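Local structure of saposin-like protein (3S63) at residues 43-46 and 47-50. The protein probably binds lipids and interacts with membranes, as a helical member of the saposin-like family from a human hookworm. Residues are numbered along the deposited sequence; the frame is centred on the assembly and turned at random.
Sequences FNYR and RRCL
Tyr45 and Cys49 meet where the chain winds into helix 46-65, and the backbone sets their spacing: Cys49 N donates to Tyr45 O at 2.8 Å, nearly straight at the hydrogen (165°), and Leu50 N follows to Arg46 O at 3.0 Å, two successive i+4 bonds of the first helical turn. A water bridges Asn44 O, to which it donates, and Arg48 N, from which it accepts, and so links the loop to the opening turn.

The i/i+4 relation brings side chains together as well. The Tyr45 side chain leaves with CG opposite the backbone N (chi1 -175°), which sets its ring alongside Cys49, whose CB lies over one face, 3.7 Å from the ring centroid, in a CH-pi contact. Cys49 SG stands obliquely off the same ring, 4.3 Å from the centroid, as a sulfur-aromatic contact. At the ring edge, near its plane, the extended chain of Arg48 passes with CD 4.0 Å from Tyr45 CE2; its guanidinium continues to a salt bridge with Glu80. One step along, Leu50 repeats the spacing with Arg46, CD1 resting over a face of the guanidinium.

The two pairs differ in burial: Tyr45 and Cys49 are buried, whereas Arg46 is exposed and Leu50 partly so. Cys49 forms a disulfide with Cys39, tying the start of helix 46-65 to the end of helix 28-39, where Leu50 also packs on Lys36 and Cys39. The tyrosine, packed on Leu1 and on Leu9 and Cys10, brings in helix 3-20, so that three helices of the saposin-like fold meet here.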
# COMPACT_ATOMS: atom_id res chain seq x y z
N PHE A 43 4.31 -13.85 -3.09
CA PHE A 43 5.64 -14.46 -3.06
C PHE A 43 6.75 -13.51 -3.50
O PHE A 43 7.69 -13.26 -2.74
CB PHE A 43 5.67 -15.75 -3.90
N ASN A 44 6.64 -12.99 -4.71
CA ASN A 44 7.70 -12.20 -5.31
C ASN A 44 7.80 -10.78 -4.77
O ASN A 44 8.74 -10.05 -5.07
CB ASN A 44 7.51 -12.14 -6.82
CG ASN A 44 7.68 -13.50 -7.48
OD1 ASN A 44 8.51 -14.30 -7.05
ND2 ASN A 44 6.89 -13.77 -8.52
N TYR A 45 6.82 -10.39 -3.98
CA TYR A 45 6.71 -8.99 -3.59
C TYR A 45 6.99 -8.83 -2.11
O TYR A 45 7.23 -7.72 -1.65
CB TYR A 45 5.30 -8.51 -3.94
CG TYR A 45 5.03 -7.06 -3.72
CD1 TYR A 45 3.89 -6.64 -3.05
CD2 TYR A 45 5.91 -6.09 -4.19
CE1 TYR A 45 3.63 -5.28 -2.85
CE2 TYR A 45 5.67 -4.74 -4.00
CZ TYR A 45 4.53 -4.35 -3.33
OH TYR A 45 4.30 -3.01 -3.14
N ARG A 46 6.95 -9.93 -1.37
CA ARG A 46 7.14 -9.93 0.08
C ARG A 46 8.26 -8.98 0.54
O ARG A 46 8.04 -8.09 1.35
CB ARG A 46 7.44 -11.34 0.57
CG ARG A 46 7.54 -11.50 2.10
CD ARG A 46 8.10 -12.87 2.48
NE ARG A 46 7.93 -13.21 3.90
CZ ARG A 46 8.69 -12.74 4.89
NH1 ARG A 46 9.68 -11.89 4.62
NH2 ARG A 46 8.47 -13.11 6.14
N ARG A 47 9.45 -9.18 0.02
CA ARG A 47 10.61 -8.46 0.53
C ARG A 47 10.51 -6.96 0.31
O ARG A 47 10.75 -6.17 1.23
CB ARG A 47 11.88 -9.00 -0.10
CG ARG A 47 12.79 -9.71 0.87
CD ARG A 47 14.09 -8.93 1.01
NE ARG A 47 14.69 -8.67 -0.30
CZ ARG A 47 15.87 -8.09 -0.47
NH1 ARG A 47 16.60 -7.70 0.58
NH2 ARG A 47 16.34 -7.91 -1.70
N ARG A 48 10.17 -6.58 -0.91
CA ARG A 48 10.05 -5.18 -1.26
C ARG A 48 8.88 -4.51 -0.54
O ARG A 48 9.00 -3.39 -0.02
CB ARG A 48 9.87 -5.04 -2.77
CG ARG A 48 9.93 -3.59 -3.24
CD ARG A 48 9.42 -3.42 -4.63
NE ARG A 48 9.61 -2.04 -5.04
CZ ARG A 48 10.72 -1.58 -5.62
NH1 ARG A 48 11.73 -2.39 -5.88
NH2 ARG A 48 10.80 -0.31 -5.95
N CYS A 49 7.75 -5.20 -0.51
CA CYS A 49 6.56 -4.71 0.13
C CYS A 49 6.89 -4.36 1.57
O CYS A 49 6.62 -3.25 2.03
CB CYS A 49 5.50 -5.82 0.09
SG CYS A 49 3.84 -5.38 0.67
N LEU A 50 7.50 -5.31 2.26
CA LEU A 50 7.76 -5.19 3.69
C LEU A 50 8.58 -3.97 4.05
O LEU A 50 8.34 -3.33 5.08
CB LEU A 50 8.43 -6.48 4.20
CG LEU A 50 7.52 -7.69 4.39
CD1 LEU A 50 8.33 -8.95 4.57
CD2 LEU A 50 6.56 -7.51 5.57
O HOH W 1 10.46 -8.45 -3.38